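Local coordinates for protein probable glutathione S-transferase (Bordetella bronchiseptica RB50, PDB 3H1N) that probably conjugates the thiol of glutathione to electrophilic substrates, as other members of the glutathione S-transferase family do, and is assembled from two subunits, at residues 110-113 and 114-118; 160-163 and 164-167; 187-190 and 191-195. All blocks are in the same frame, centred on the assembly; numbering follows the deposited sequence.

Contact 1: 110-113 and 114-118; sequences WVNQ and LQLTI
Trp-110 and Leu-114 meet one turn apart on the helix 105-127, part of the all-helical half of a glutathione S-transferase fold, on a side turned partly to the second subunit. Their apolar contact is a CH-pi interaction: Leu-114 CD1 lies over one face of the indole, 3.7 Å from the centroid of the five-membered ring, while Leu-114 CD2 touches the six-membered ring at CZ2 and CH2. Trp-110 CG stands anti to its own nitrogen (chi1 172°), which turns one face of the indole to the leucine. NE1 donates to Leu-175 O, helping to set the indole's rotation.

Among the polar contacts, regular i to i+4 backbone bonds begin with Leu-114 N to Trp-110 O, 3.0 Å, and run on through Gln-115 and Leu-116. The last carbonyl, Gln-113 O, is gripped twice, by Thr-117 N at 3.0 Å and by Thr-117 OG1 at 2.8 Å, the two donors coming from opposite faces of the carbonyl plane. Of the four backbone bonds the one from Thr-117 N is the most bent, its N-H...O angle 139°.

Several polar ends reach the second subunit: Asn-112 ND2 bonds Asn-89 OD1, Gln-113 OE1 bonds Ala-85 N and Thr-117 OG1 bonds Gln-86 NE2, all of that subunit. A water bridges Gln-113 and Thr-117, donating to Thr-117 OG1 at 2.6 Å and accepting a weak bond from Gln-113 NE2 at 3.3 Å.

Contact 2: 160-163 and 164-167; sequences FMQY and FEQA
Phe-164 can be followed outward from the backbone, where its N donates to Phe-160 O at 3.0 Å and so places the side chain against the preceding turn. CB lies near Met-161 O, at 3.9 Å. With CG anti to the carbonyl carbon (chi1 -61°), the ring swings back along the helix toward Phe-160. One ortho carbon, CD2, presses on Phe-160 O at 3.1 Å, and CE2 beyond it reaches Phe-160 CB at 4.3 Å. On the other flank CD1 and CE1 meet Tyr-163, whose CD2 lies over one face of the phenylalanine ring, 3.9 Å from CE1 and nearer its rim than its middle.

The result is a T-shaped pair, the edge of Tyr-163 directed at the face of Phe-164, with centroids 5.5 Å apart and planes at 69°. This is the last part of the helix 142-167, in the C-terminal helical domain of the glutathione S-transferase fold, and the far atom of Phe-164, CZ, packs against Thr-117 and Ile-118 of the helix 105-127. Tyr-163 has a further role at the dimer interface: its hydroxyl bonds Pro-70 O of the second subunit, and its ring also makes an edge-to-face pair with Phe-72 of that subunit. One turn after Tyr-163, Ala-167 N donates to Tyr-163 O at 2.9 Å, and Ala-167 CB sits 3.5 Å from Tyr-163 O.

Contact 3: 187-190 and 191-195; sequences SLYH and VVEGL
A chi1 of 147° at Tyr-189, well short of fully staggered, and a chi1 of -80° at Glu-193, which sets CG anti to the carbonyl carbon, bring a phenol ring and a carboxylate stem together one turn apart. Both belong to the helix 183-198, a helix of the C-terminal domain in the glutathione S-transferase fold. Glu-193 CG lies over one face of the ring, 4.0 Å from its centroid, in a CH-pi contact displaced toward the hydroxyl end: its nearest ring atom is Tyr-189 CZ at 3.6 Å.

Beyond CG the glutamate bends at chi2, turning its carboxylate almost parallel to the ring, the planes only 17° apart. OE2 passes Tyr-189 CE1 but has its firm partner outside the helix, in a hydrogen bond with His-217 NE2. The imidazole of His-217 also meets the tyrosine ring, so that one histidine touches both partners and probably helps to hold the glutamate in this pose.

The backbone bonds are regular from Ser-187 to Gly-194; among them, Glu-193 N donates to Tyr-189 O at 3.0 Å.

A second, apolar contact lies between Leu-188 and Val-191: Leu-188 CD1 meets Val-191 CG1 at 4.0 Å, both side chains also touching the helix 105-127, through Ile-118 for the leucine and Leu-121 and Thr-122 for the valine. Val-191 CG1 occupies the place between the backbone N and the carbonyl carbon, where it comes within 3.3 Å of Leu-188 O.

How the contacts relate
Contacts 1, 2 and 3 follow one another along the chain on three separate helices, 105-127, 142-167 and 183-198, and their centres lie 12 to 14 Å apart. What looks like three local turns is therefore one packed region of the helical part of the fold. Ile-118 faces both neighbours, its CD1 and CG2 packing on contact 3. Phe-164 CG in turn touches Leu-188 CD1 at 3.5 Å, closing the triangle, and Gln-115 NE2 probably hydrogen-bonds Ser-187 OG. Contacts 1 and 2 also meet the second subunit, whereas contact 3 touches no other chain, so the helix cluster links domain interior to dimer interface.

Contact 1: 110-113 and 114-118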
# COMPACT_ATOMS: atom_id res chain seq x y z
N TRP B 110 0.76 -8.18 -11.51
CA TRP B 110 1.65 -9.01 -10.70
C TRP B 110 2.78 -8.18 -10.09
O TRP B 110 3.04 -8.26 -8.89
CB TRP B 110 2.20 -10.19 -11.53
CG TRP B 110 3.28 -11.06 -10.91
CD1 TRP B 110 4.49 -11.38 -11.47
CD2 TRP B 110 3.24 -11.73 -9.64
NE1 TRP B 110 5.21 -12.21 -10.62
CE2 TRP B 110 4.46 -12.45 -9.50
CE3 TRP B 110 2.29 -11.81 -8.60
CZ2 TRP B 110 4.76 -13.21 -8.36
CZ3 TRP B 110 2.58 -12.57 -7.47
CH2 TRP B 110 3.81 -13.26 -7.36
N VAL B 111 3.42 -7.35 -10.92
CA VAL B 111 4.46 -6.46 -10.42
C VAL B 111 3.91 -5.46 -9.38
O VAL B 111 4.57 -5.20 -8.37
CB VAL B 111 5.24 -5.77 -11.59
CG1 VAL B 111 6.20 -4.68 -11.07
CG2 VAL B 111 6.04 -6.82 -12.35
N ASN B 112 2.73 -4.93 -9.64
CA ASN B 112 2.09 -3.98 -8.72
C ASN B 112 1.83 -4.63 -7.35
O ASN B 112 2.17 -4.04 -6.32
CB ASN B 112 0.80 -3.40 -9.32
CG ASN B 112 0.23 -2.25 -8.50
OD1 ASN B 112 0.96 -1.35 -8.09
ND2 ASN B 112 -1.09 -2.27 -8.26
N GLN B 113 1.29 -5.85 -7.34
CA GLN B 113 1.06 -6.49 -6.05
C GLN B 113 2.34 -6.87 -5.33
O GLN B 113 2.41 -6.78 -4.11
CB GLN B 113 0.06 -7.65 -6.11
CG GLN B 113 0.56 -8.95 -6.69
CD GLN B 113 -0.51 -10.03 -6.60
OE1 GLN B 113 -1.55 -9.93 -7.22
NE2 GLN B 113 -0.25 -11.07 -5.81
N LEU B 114 3.35 -7.29 -6.08
CA LEU B 114 4.66 -7.55 -5.49
C LEU B 114 5.21 -6.29 -4.83
O LEU B 114 5.69 -6.33 -3.69
CB LEU B 114 5.65 -8.06 -6.54
CG LEU B 114 5.53 -9.53 -6.97
CD1 LEU B 114 6.37 -9.79 -8.23
CD2 LEU B 114 5.93 -10.50 -5.83
N GLN B 115 5.13 -5.16 -5.54
CA GLN B 115 5.56 -3.87 -4.98
C GLN B 115 4.79 -3.48 -3.72
O GLN B 115 5.38 -2.99 -2.76
CB GLN B 115 5.52 -2.74 -6.03
CG GLN B 115 6.07 -1.38 -5.52
CD GLN B 115 7.58 -1.41 -5.23
OE1 GLN B 115 8.04 -0.85 -4.22
NE2 GLN B 115 8.34 -2.04 -6.10
N LEU B 116 3.48 -3.70 -3.72
CA LEU B 116 2.68 -3.37 -2.55
C LEU B 116 3.05 -4.26 -1.36
O LEU B 116 2.94 -3.83 -0.20
CB LEU B 116 1.16 -3.47 -2.85
CG LEU B 116 0.65 -2.41 -3.82
CD1 LEU B 116 -0.80 -2.72 -4.31
CD2 LEU B 116 0.72 -1.03 -3.17
N THR B 117 3.48 -5.49 -1.66
CA THR B 117 3.85 -6.46 -0.63
C THR B 117 5.20 -6.07 -0.07
O THR B 117 5.44 -6.14 1.15
CB THR B 117 3.84 -7.91 -1.20
OG1 THR B 117 2.52 -8.20 -1.69
CG2 THR B 117 4.21 -8.95 -0.12
N ILE B 118 6.08 -5.62 -0.96
CA ILE B 118 7.35 -5.05 -0.52
C ILE B 118 7.13 -3.83 0.37
O ILE B 118 7.82 -3.67 1.38
CB ILE B 118 8.28 -4.75 -1.71
CG1 ILE B 118 8.63 -6.07 -2.41
CG2 ILE B 118 9.55 -4.01 -1.23
CD1 ILE B 118 9.34 -5.90 -3.79
O HOH W 1 1.89 -10.05 -3.45

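Contact 2: 160-163 and 164-167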
# COMPACT_ATOMS: atom_id res chain seq x y z
N PHE B 160 7.34 -13.06 4.81
CA PHE B 160 7.65 -12.26 3.63
C PHE B 160 8.78 -12.86 2.80
O PHE B 160 8.67 -12.93 1.58
CB PHE B 160 8.03 -10.84 4.03
CG PHE B 160 6.86 -9.98 4.40
CD1 PHE B 160 5.99 -9.50 3.41
CD2 PHE B 160 6.64 -9.62 5.72
CE1 PHE B 160 4.94 -8.68 3.72
CE2 PHE B 160 5.55 -8.80 6.06
CZ PHE B 160 4.70 -8.33 5.06
N MSE B 161 9.87 -13.27 3.45
CA MSE B 161 11.01 -13.78 2.70
C MSE B 161 10.69 -15.08 1.96
O MSE B 161 11.05 -15.24 0.78
CB MSE B 161 12.26 -13.91 3.59
CG MSE B 161 12.81 -12.52 3.96
SE MSE B 161 14.26 -12.58 5.23
CE MSE B 161 15.68 -13.05 4.02
N GLN B 162 9.99 -15.99 2.64
CA GLN B 162 9.51 -17.23 2.01
C GLN B 162 8.60 -16.92 0.83
O GLN B 162 8.69 -17.58 -0.21
CB GLN B 162 8.77 -18.13 3.01
CG GLN B 162 8.52 -19.57 2.52
CD GLN B 162 9.81 -20.38 2.37
OE1 GLN B 162 10.53 -20.26 1.37
NE2 GLN B 162 10.11 -21.20 3.36
N TYR B 163 7.74 -15.92 0.99
CA TYR B 163 6.86 -15.50 -0.09
C TYR B 163 7.66 -15.09 -1.33
O TYR B 163 7.39 -15.59 -2.43
CB TYR B 163 5.89 -14.40 0.36
CG TYR B 163 5.02 -13.91 -0.77
CD1 TYR B 163 3.94 -14.68 -1.23
CD2 TYR B 163 5.28 -12.70 -1.41
CE1 TYR B 163 3.14 -14.25 -2.29
CE2 TYR B 163 4.48 -12.25 -2.46
CZ TYR B 163 3.41 -13.03 -2.88
OH TYR B 163 2.64 -12.60 -3.93
N PHE B 164 8.66 -14.23 -1.14
CA PHE B 164 9.50 -13.83 -2.27
C PHE B 164 10.29 -14.98 -2.86
O PHE B 164 10.43 -15.06 -4.09
CB PHE B 164 10.34 -12.59 -1.95
CG PHE B 164 9.48 -11.39 -1.63
CD1 PHE B 164 8.56 -10.92 -2.57
CD2 PHE B 164 9.55 -10.76 -0.39
CE1 PHE B 164 7.71 -9.83 -2.28
CE2 PHE B 164 8.72 -9.65 -0.09
CZ PHE B 164 7.81 -9.20 -1.04
N GLU B 165 10.75 -15.89 -2.01
CA GLU B 165 11.42 -17.10 -2.49
C GLU B 165 10.53 -17.92 -3.45
O GLU B 165 11.02 -18.45 -4.46
CB GLU B 165 11.87 -17.97 -1.31
CG GLU B 165 12.73 -19.19 -1.73
CD GLU B 165 14.12 -18.81 -2.23
OE1 GLU B 165 14.49 -17.63 -2.12
OE2 GLU B 165 14.85 -19.70 -2.75
N GLN B 166 9.25 -18.02 -3.13
CA GLN B 166 8.29 -18.75 -3.97
C GLN B 166 7.91 -17.97 -5.23
O GLN B 166 7.80 -18.56 -6.30
CB GLN B 166 7.03 -19.16 -3.18
CG GLN B 166 7.31 -20.06 -1.96
CD GLN B 166 8.39 -21.12 -2.20
OE1 GLN B 166 9.48 -21.07 -1.61
NE2 GLN B 166 8.09 -22.09 -3.05
N ALA B 167 7.75 -16.66 -5.10
CA ALA B 167 7.46 -15.77 -6.23
C ALA B 167 8.55 -15.87 -7.31
O ALA B 167 8.26 -15.72 -8.50
CB ALA B 167 7.32 -14.34 -5.75

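Contact 3: 187-190 and 191-195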
# COMPACT_ATOMS: atom_id res chain seq x y z
N SER B 187 13.23 -3.11 -6.02
CA SER B 187 12.67 -2.90 -4.70
C SER B 187 12.99 -4.07 -3.77
O SER B 187 13.25 -3.87 -2.57
CB SER B 187 11.15 -2.70 -4.82
OG SER B 187 10.87 -1.51 -5.55
N LEU B 188 12.97 -5.28 -4.31
CA LEU B 188 13.19 -6.48 -3.51
C LEU B 188 14.64 -6.50 -3.05
O LEU B 188 14.94 -6.79 -1.87
CB LEU B 188 12.82 -7.76 -4.29
CG LEU B 188 12.93 -9.12 -3.55
CD1 LEU B 188 12.14 -9.12 -2.21
CD2 LEU B 188 12.47 -10.27 -4.44
N TYR B 189 15.54 -6.16 -3.96
CA TYR B 189 16.94 -6.01 -3.60
C TYR B 189 17.07 -5.00 -2.45
O TYR B 189 17.78 -5.25 -1.46
CB TYR B 189 17.80 -5.59 -4.82
CG TYR B 189 18.96 -4.68 -4.46
CD1 TYR B 189 20.22 -5.20 -4.14
CD2 TYR B 189 18.79 -3.30 -4.45
CE1 TYR B 189 21.25 -4.36 -3.79
CE2 TYR B 189 19.81 -2.46 -4.09
CZ TYR B 189 21.03 -2.99 -3.77
OH TYR B 189 22.04 -2.13 -3.43
N HIS B 190 16.36 -3.87 -2.56
CA HIS B 190 16.52 -2.81 -1.57
C HIS B 190 15.98 -3.19 -0.19
O HIS B 190 16.62 -2.89 0.83
CB HIS B 190 15.94 -1.46 -2.02
CG HIS B 190 16.21 -0.36 -1.04
ND1 HIS B 190 17.48 0.13 -0.81
CD2 HIS B 190 15.39 0.31 -0.19
CE1 HIS B 190 17.43 1.07 0.12
NE2 HIS B 190 16.16 1.20 0.51
N VAL B 191 14.82 -3.84 -0.14
CA VAL B 191 14.27 -4.27 1.14
C VAL B 191 15.20 -5.30 1.83
O VAL B 191 15.37 -5.29 3.06
CB VAL B 191 12.77 -4.70 1.03
CG1 VAL B 191 12.62 -6.11 0.41
CG2 VAL B 191 12.10 -4.61 2.39
N VAL B 192 15.87 -6.15 1.04
CA VAL B 192 16.84 -7.09 1.60
C VAL B 192 18.08 -6.33 2.13
O VAL B 192 18.61 -6.67 3.21
CB VAL B 192 17.24 -8.21 0.58
CG1 VAL B 192 18.40 -9.04 1.11
CG2 VAL B 192 16.04 -9.11 0.26
N GLU B 193 18.53 -5.30 1.41
CA GLU B 193 19.61 -4.44 1.91
C GLU B 193 19.23 -3.83 3.24
O GLU B 193 20.06 -3.79 4.15
CB GLU B 193 19.94 -3.29 0.94
CG GLU B 193 20.81 -3.68 -0.23
CD GLU B 193 22.21 -4.07 0.20
OE1 GLU B 193 22.91 -3.23 0.81
OE2 GLU B 193 22.60 -5.21 -0.07
N GLY B 194 18.00 -3.33 3.32
CA GLY B 194 17.48 -2.72 4.54
C GLY B 194 17.45 -3.68 5.72
O GLY B 194 17.83 -3.31 6.83
N LEU B 195 16.99 -4.91 5.48
CA LEU B 195 16.92 -5.93 6.53
C LEU B 195 18.32 -6.38 6.98
O LEU B 195 18.55 -6.62 8.18
CB LEU B 195 16.06 -7.12 6.09
CG LEU B 195 14.55 -6.82 5.99
CD1 LEU B 195 13.74 -8.00 5.41
CD2 LEU B 195 13.96 -6.44 7.35